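Local coordinates for protein beta-phenylalanine aminotransferase (Variovorax paradoxus, PDB 4AO9) that catalyses, with pyridoxal-5'-phosphate as cofactor, the transfer of the amino group of beta-phenylalanine, probably to an oxo acid, as a class-III aminotransferase, at residues 106-109 with 110-114; 265-269 with 270-274; 402-405 with 406-410. All coordinates share one frame; numbering follows the deposited sequence.

Interaction 1. Residues 106-109 with 110-114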
loop_
_atom_site.group_PDB
_atom_site.type_symbol
_atom_site.label_atom_id
_atom_site.label_comp_id
_atom_site.label_asym_id
_atom_site.label_seq_id
_atom_site.Cartn_x
_atom_site.Cartn_y
_atom_site.Cartn_z
ATOM N N PRO A 106 24.316 1.204 -5.685
ATOM C CA PRO A 106 24.643 2.483 -5.065
ATOM C C PRO A 106 23.812 3.634 -5.620
ATOM O O PRO A 106 23.553 4.597 -4.904
ATOM C CB PRO A 106 26.139 2.669 -5.382
ATOM C CG PRO A 106 26.387 1.804 -6.566
ATOM C CD PRO A 106 25.460 0.628 -6.417
ATOM N N GLU A 107 23.364 3.517 -6.868
ATOM C CA GLU A 107 22.538 4.557 -7.491
ATOM C C GLU A 107 21.232 4.743 -6.724
ATOM O O GLU A 107 20.756 5.875 -6.547
ATOM C CB GLU A 107 22.252 4.205 -8.951
ATOM C CG GLU A 107 23.489 4.243 -9.850
ATOM C CD GLU A 107 24.289 2.936 -9.856
ATOM O OE1 GLU A 107 23.954 1.981 -9.113
ATOM O OE2 GLU A 107 25.283 2.864 -10.629
ATOM N N ILE A 108 20.672 3.627 -6.261
ATOM C CA ILE A 108 19.435 3.641 -5.487
ATOM C C ILE A 108 19.715 4.149 -4.085
ATOM O O ILE A 108 19.040 5.068 -3.595
ATOM C CB ILE A 108 18.816 2.212 -5.414
ATOM C CG1 ILE A 108 18.456 1.673 -6.814
ATOM C CG2 ILE A 108 17.604 2.166 -4.471
ATOM C CD1 ILE A 108 17.460 2.521 -7.605
ATOM N N ARG A 109 20.711 3.556 -3.435
ATOM C CA ARG A 109 21.037 3.940 -2.075
ATOM C C ARG A 109 21.365 5.429 -1.975
ATOM O O ARG A 109 20.868 6.108 -1.083
ATOM C CB ARG A 109 22.162 3.073 -1.527
ATOM C CG ARG A 109 22.545 3.409 -0.091
ATOM C CD ARG A 109 23.563 2.421 0.449
ATOM N NE ARG A 109 24.792 2.449 -0.339
ATOM C CZ ARG A 109 25.146 1.530 -1.235
ATOM N NH1 ARG A 109 24.370 0.469 -1.470
ATOM N NH2 ARG A 109 26.287 1.667 -1.896
ATOM N N ASP A 110 22.182 5.934 -2.900
ATOM C CA ASP A 110 22.555 7.355 -2.877
ATOM C C ASP A 110 21.360 8.284 -3.133
ATOM O O ASP A 110 21.269 9.350 -2.521
ATOM C CB ASP A 110 23.696 7.646 -3.860
ATOM C CG ASP A 110 25.015 7.004 -3.441
ATOM O OD1 ASP A 110 25.151 6.576 -2.277
ATOM O OD2 ASP A 110 25.916 6.927 -4.298
ATOM N N ALA A 111 20.445 7.872 -4.010
ATOM C CA ALA A 111 19.241 8.661 -4.255
ATOM C C ALA A 111 18.376 8.743 -3.002
ATOM O O ALA A 111 17.855 9.802 -2.672
ATOM C CB ALA A 111 18.455 8.085 -5.413
ATOM N N VAL A 112 18.227 7.621 -2.310
ATOM C CA VAL A 112 17.435 7.579 -1.086
ATOM C C VAL A 112 18.092 8.429 0.003
ATOM O O VAL A 112 17.408 9.199 0.690
ATOM C CB VAL A 112 17.220 6.114 -0.606
ATOM C CG1 VAL A 112 16.590 6.068 0.791
ATOM C CG2 VAL A 112 16.347 5.356 -1.596
ATOM N N ILE A 113 19.406 8.291 0.167
ATOM C CA ILE A 113 20.132 9.090 1.162
ATOM C C ILE A 113 19.980 10.591 0.889
ATOM O O ILE A 113 19.690 11.368 1.805
ATOM C CB ILE A 113 21.624 8.682 1.229
ATOM C CG1 ILE A 113 21.749 7.289 1.849
ATOM C CG2 ILE A 113 22.463 9.725 2.001
ATOM C CD1 ILE A 113 23.153 6.702 1.822
ATOM N N GLU A 114 20.170 10.995 -0.363
ATOM C CA GLU A 114 20.009 12.403 -0.725
ATOM C C GLU A 114 18.585 12.900 -0.436
ATOM O O GLU A 114 18.409 14.003 0.082
ATOM C CB GLU A 114 20.392 12.664 -2.185
ATOM C CG GLU A 114 20.281 14.136 -2.578
ATOM C CD GLU A 114 20.787 14.455 -3.982
ATOM O OE1 GLU A 114 21.299 13.548 -4.684
ATOM O OE2 GLU A 114 20.674 15.639 -4.377
#
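The carboxylate of Asp110 lies with one face over the backbone oxygen of Pro106, four residues back along the helix, and CG stands 3.2 Å from that O. With chi1 at -68°, Asp110 CG sits beside its own backbone N, which sets the carboxylate face against the oxygen that accepts the Asp110 N-H (N to Pro106 O 2.8 Å). The second flat group, the guanidinium of Arg109, lies near the carboxylate without bonding it: Arg109 NE and Asp110 OD1 are 4.6 Å apart, and the oxygen is off the guanidinium plane. Arg109 starts out extended, then bends at chi3 (61°), and NH1 reaches the backbone oxygen of Ser104 just before the helix. The aliphatic part of the arginine runs alongside Ile113, pointing the same way, CG being 3.9 Å from Ile113 CD1. Ile113 and Val112 pack against the second subunit, on its Ile113 and Met116 respectively, while Val112 and Ala111 touch helix 325-337 of their own chain. Chemically, this is a helix stretch held by backbone bonds, whose apolar surface joins the dimer interface; the acid beside the arginine probably eases its positive charge without fixing its orientation.

Interaction 2. Residues 265-269 with 270-274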
loop_
_atom_site.group_PDB
_atom_site.type_symbol
_atom_site.label_atom_id
_atom_site.label_comp_id
_atom_site.label_asym_id
_atom_site.label_seq_id
_atom_site.Cartn_x
_atom_site.Cartn_y
_atom_site.Cartn_z
ATOM N N SER A 265 5.547 -4.715 -17.438
ATOM C CA SER A 265 6.144 -3.466 -17.929
ATOM C C SER A 265 7.647 -3.591 -18.112
ATOM O O SER A 265 8.226 -2.856 -18.895
ATOM C CB SER A 265 5.832 -2.294 -17.008
ATOM O OG SER A 265 6.604 -2.405 -15.831
ATOM N N ARG A 266 8.269 -4.521 -17.394
ATOM C CA ARG A 266 9.726 -4.713 -17.529
ATOM C C ARG A 266 10.168 -5.545 -18.721
ATOM O O ARG A 266 11.376 -5.651 -18.973
ATOM C CB ARG A 266 10.370 -5.290 -16.258
ATOM C CG ARG A 266 9.673 -6.468 -15.611
ATOM C CD ARG A 266 10.424 -6.891 -14.344
ATOM N NE ARG A 266 11.509 -7.741 -14.770
ATOM C CZ ARG A 266 12.509 -8.225 -14.037
ATOM N NH1 ARG A 266 12.653 -7.970 -12.733
ATOM N NH2 ARG A 266 13.390 -8.990 -14.652
ATOM N N LEU A 267 9.213 -6.120 -19.450
ATOM C CA LEU A 267 9.532 -7.169 -20.423
ATOM C C LEU A 267 10.031 -6.694 -21.777
ATOM O O LEU A 267 10.439 -7.505 -22.612
ATOM C CB LEU A 267 8.333 -8.098 -20.612
ATOM C CG LEU A 267 8.022 -9.006 -19.438
ATOM C CD1 LEU A 267 6.713 -9.742 -19.719
ATOM C CD2 LEU A 267 9.187 -9.979 -19.173
ATOM N N ALA A 268 9.969 -5.392 -22.013
ATOM C CA ALA A 268 10.431 -4.800 -23.256
ATOM C C ALA A 268 10.749 -3.353 -22.931
ATOM O O ALA A 268 10.342 -2.871 -21.869
ATOM C CB ALA A 268 9.351 -4.903 -24.337
ATOM N N PRO A 269 11.474 -2.648 -23.824
ATOM C CA PRO A 269 11.866 -1.260 -23.547
ATOM C C PRO A 269 10.702 -0.360 -23.109
ATOM O O PRO A 269 10.880 0.506 -22.250
ATOM C CB PRO A 269 12.460 -0.804 -24.881
ATOM C CG PRO A 269 13.057 -2.059 -25.428
ATOM C CD PRO A 269 12.065 -3.131 -25.091
ATOM N N HIS A 270 9.520 -0.592 -23.671
ATOM C CA HIS A 270 8.344 0.186 -23.316
ATOM C C HIS A 270 7.183 -0.685 -22.826
ATOM O O HIS A 270 6.010 -0.318 -22.942
ATOM C CB HIS A 270 7.965 1.100 -24.477
ATOM C CG HIS A 270 9.079 2.019 -24.858
ATOM N ND1 HIS A 270 9.385 3.149 -24.130
ATOM C CD2 HIS A 270 10.019 1.930 -25.832
ATOM C CE1 HIS A 270 10.440 3.741 -24.663
ATOM N NE2 HIS A 270 10.851 3.015 -25.687
ATOM N N GLY A 271 7.537 -1.837 -22.266
ATOM C CA GLY A 271 6.546 -2.756 -21.709
ATOM C C GLY A 271 5.944 -3.693 -22.739
ATOM O O GLY A 271 6.029 -3.466 -23.951
ATOM N N LEU A 272 5.298 -4.741 -22.248
ATOM C CA LEU A 272 4.763 -5.782 -23.118
ATOM C C LEU A 272 3.616 -5.312 -24.014
ATOM O O LEU A 272 3.607 -5.625 -25.198
ATOM C CB LEU A 272 4.369 -7.016 -22.303
ATOM C CG LEU A 272 4.021 -8.267 -23.124
ATOM C CD1 LEU A 272 5.132 -8.653 -24.082
ATOM C CD2 LEU A 272 3.686 -9.423 -22.204
ATOM N N ALA A 273 2.664 -4.553 -23.479
ATOM C CA ALA A 273 1.522 -4.124 -24.291
ATOM C C ALA A 273 1.969 -3.323 -25.511
ATOM O O ALA A 273 1.459 -3.542 -26.615
ATOM C CB ALA A 273 0.521 -3.337 -23.454
ATOM N N ASN A 274 2.953 -2.441 -25.326
ATOM C CA ASN A 274 3.513 -1.692 -26.460
ATOM C C ASN A 274 4.201 -2.574 -27.488
ATOM O O ASN A 274 4.067 -2.340 -28.697
ATOM C CB ASN A 274 4.440 -0.568 -25.993
ATOM C CG ASN A 274 3.670 0.619 -25.467
ATOM O OD1 ASN A 274 2.619 0.969 -26.003
ATOM N ND2 ASN A 274 4.169 1.233 -24.398
#
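Gly271 comes in against Ser265 at the tight part of this contact, its CA 3.3 Å from Ser265 O in a CA-H...O contact. A CB here would be pressed against the carbonyl oxygen of His270 and would sit close to Ser265 CA; at phi 85° and psi 164° only glycine sits comfortably, and the nearness of Ser265 adds to this. A type I beta turn from Ala268 to Gly271 brings the chain round: Gly271 N bonds Ala268 O at 3.0 Å, the donor standing far above the carbonyl plane. Leu267 and Leu272 close the buried side, their methyls CD1 and CD2 meeting at 3.9 Å. The outer side, at Pro269 and His270, is the more solvent-accessible, and its contacts are between neighbours in sequence. The imidazole lays one face over Pro269 C, which is 3.4 Å from His270 CG, while ND1 is hydrogen-bonded to Arg139 O. Asn274 ND2 returns to His270 O at 2.8 Å, in the carbonyl plane, and also bonds Gln142 OE1. The turn thus connects the region after strand 256-260 to helix 272-276, with Gly271 at the N-cap position. Leu267 touches Leu377 on strand 377-381, and Pro269 meets Pro341 at the start of helix 341-365.

Interaction 3. Residues 402-405 with 406-410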
loop_
_atom_site.group_PDB
_atom_site.type_symbol
_atom_site.label_atom_id
_atom_site.label_comp_id
_atom_site.label_asym_id
_atom_site.label_seq_id
_atom_site.Cartn_x
_atom_site.Cartn_y
_atom_site.Cartn_z
ATOM N N GLN A 402 8.999 -28.715 -5.145
ATOM C CA GLN A 402 9.747 -28.658 -3.881
ATOM C C GLN A 402 11.129 -29.285 -4.042
ATOM O O GLN A 402 12.134 -28.714 -3.611
ATOM C CB GLN A 402 8.982 -29.335 -2.745
ATOM C CG GLN A 402 7.664 -28.686 -2.390
ATOM C CD GLN A 402 7.024 -29.348 -1.196
ATOM O OE1 GLN A 402 7.499 -29.207 -0.061
ATOM N NE2 GLN A 402 5.946 -30.077 -1.436
ATOM N N LEU A 403 11.187 -30.458 -4.673
ATOM C CA LEU A 403 12.470 -31.117 -4.903
ATOM C C LEU A 403 13.424 -30.226 -5.701
ATOM O O LEU A 403 14.602 -30.124 -5.365
ATOM C CB LEU A 403 12.283 -32.496 -5.571
ATOM C CG LEU A 403 11.621 -33.577 -4.693
ATOM C CD1 LEU A 403 11.287 -34.840 -5.489
ATOM C CD2 LEU A 403 12.479 -33.950 -3.491
ATOM N N LEU A 404 12.901 -29.560 -6.733
ATOM C CA LEU A 404 13.687 -28.591 -7.512
ATOM C C LEU A 404 14.223 -27.452 -6.648
ATOM O O LEU A 404 15.413 -27.125 -6.705
ATOM C CB LEU A 404 12.855 -28.011 -8.667
ATOM C CG LEU A 404 13.568 -26.945 -9.516
ATOM C CD1 LEU A 404 14.836 -27.481 -10.195
ATOM C CD2 LEU A 404 12.602 -26.414 -10.560
ATOM N N PHE A 405 13.332 -26.860 -5.850
ATOM C CA PHE A 405 13.690 -25.764 -4.953
ATOM C C PHE A 405 14.843 -26.137 -4.017
ATOM O O PHE A 405 15.824 -25.399 -3.912
ATOM C CB PHE A 405 12.463 -25.307 -4.144
ATOM C CG PHE A 405 12.785 -24.285 -3.094
ATOM C CD1 PHE A 405 12.947 -22.940 -3.441
ATOM C CD2 PHE A 405 12.958 -24.667 -1.765
ATOM C CE1 PHE A 405 13.268 -21.990 -2.474
ATOM C CE2 PHE A 405 13.280 -23.716 -0.786
ATOM C CZ PHE A 405 13.438 -22.379 -1.149
ATOM N N PHE A 406 14.727 -27.288 -3.355
ATOM C CA PHE A 406 15.767 -27.729 -2.420
ATOM C C PHE A 406 17.066 -28.099 -3.125
ATOM O O PHE A 406 18.154 -27.796 -2.627
ATOM C CB PHE A 406 15.269 -28.883 -1.542
ATOM C CG PHE A 406 14.196 -28.481 -0.568
ATOM C CD1 PHE A 406 14.478 -27.586 0.466
ATOM C CD2 PHE A 406 12.904 -28.994 -0.675
ATOM C CE1 PHE A 406 13.488 -27.200 1.358
ATOM C CE2 PHE A 406 11.907 -28.610 0.214
ATOM C CZ PHE A 406 12.203 -27.712 1.236
ATOM N N HIS A 407 16.946 -28.716 -4.300
ATOM C CA HIS A 407 18.107 -28.993 -5.127
ATOM C C HIS A 407 18.855 -27.707 -5.474
ATOM O O HIS A 407 20.078 -27.655 -5.370
ATOM C CB HIS A 407 17.720 -29.740 -6.413
ATOM C CG HIS A 407 18.857 -29.898 -7.370
ATOM N ND1 HIS A 407 19.847 -30.844 -7.197
ATOM C CD2 HIS A 407 19.189 -29.204 -8.485
ATOM C CE1 HIS A 407 20.729 -30.734 -8.173
ATOM N NE2 HIS A 407 20.352 -29.750 -8.970
ATOM N N LEU A 408 18.119 -26.672 -5.879
ATOM C CA LEU A 408 18.753 -25.414 -6.248
ATOM C C LEU A 408 19.472 -24.798 -5.054
ATOM O O LEU A 408 20.591 -24.309 -5.192
ATOM C CB LEU A 408 17.742 -24.447 -6.892
ATOM C CG LEU A 408 17.299 -24.848 -8.305
ATOM C CD1 LEU A 408 16.118 -23.980 -8.729
ATOM C CD2 LEU A 408 18.444 -24.744 -9.310
ATOM N N LEU A 409 18.862 -24.867 -3.871
ATOM C CA LEU A 409 19.561 -24.415 -2.659
ATOM C C LEU A 409 20.890 -25.146 -2.485
ATOM O O LEU A 409 21.895 -24.514 -2.170
ATOM C CB LEU A 409 18.708 -24.580 -1.397
ATOM C CG LEU A 409 17.458 -23.708 -1.243
ATOM C CD1 LEU A 409 16.764 -24.038 0.070
ATOM C CD2 LEU A 409 17.787 -22.217 -1.299
ATOM N N ASN A 410 20.888 -26.465 -2.697
ATOM C CA ASN A 410 22.127 -27.262 -2.609
ATOM C C ASN A 410 23.195 -26.816 -3.611
ATOM O O ASN A 410 24.399 -26.958 -3.358
ATOM C CB ASN A 410 21.845 -28.751 -2.843
ATOM C CG ASN A 410 20.956 -29.375 -1.779
ATOM O OD1 ASN A 410 20.282 -30.378 -2.052
ATOM N ND2 ASN A 410 20.954 -28.819 -0.583
#
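Phe405 and Phe406, neighbours in sequence, form a T-shaped pair: the edge of the Phe405 ring points at the face of Phe406, centroids 5.4 Å apart and planes at 75°. The two rings reach this arrangement through different first torsions. Phe405 has CG opposite its backbone N (chi1 174°), whereas Phe406 swings CG beside its own N (chi1 -68°), and the two side chains converge until Phe405 CD2 stands over the centre of the Phe406 ring, 4.0 Å from Phe406 CD1. That rotation also lays the Phe406 ring back along the helix, with CD2 3.0 Å from Gln402 O, the oxygen that accepts the Phe406 N-H. Leu409 covers one face of Phe405 toward its rim, and its CD1 methyl lies 3.6 Å from Phe405 CE2. On another side of the helix, Leu404 CG meets Leu408 CD1 at 4.0 Å, the leucines crossing at a slant. Toward helix 23-40, Phe406 stacks edge-to-face with Phe37 and touches Ala33. An alanine in place of Phe406 would remove the ring face that receives the edge of Phe405, and would probably open a gap toward that helix. Leu404 and Leu408 pack on helix 429-445, where His407 NE2 is hydrogen-bonded to Ala438 O and Ser441 OG, and Leu408 and Leu409 reach strand 413-414. This part of helix 398-410 thus packs between two helices and a strand, most of its touching side chains buried.

Overall arrangement
The three contacts follow one another along the chain and do not touch. Interaction 1 lies on helix 106-117, its centre about 24 Å from that of the chain, where the second subunit packs on it. Interaction 2, its centre about 13 Å from the chain's, lies in the loop that follows strand 256-260 of the seven-stranded mixed sheet and runs into helix 272-276; its Ser265 side chain is about 9 Å from the bound pyridoxal-5'-phosphate. Interaction 3, on helix 398-410, lies across the chain's centre from interaction 2, their centres about 31 Å apart. Centres of interactions 1 and 2 are about 26 Å apart, those of 1 and 3 about 35 Å. The three thus lie at the subunit interface, near the cofactor, and in a buried part of a helix that the second subunit does not touch.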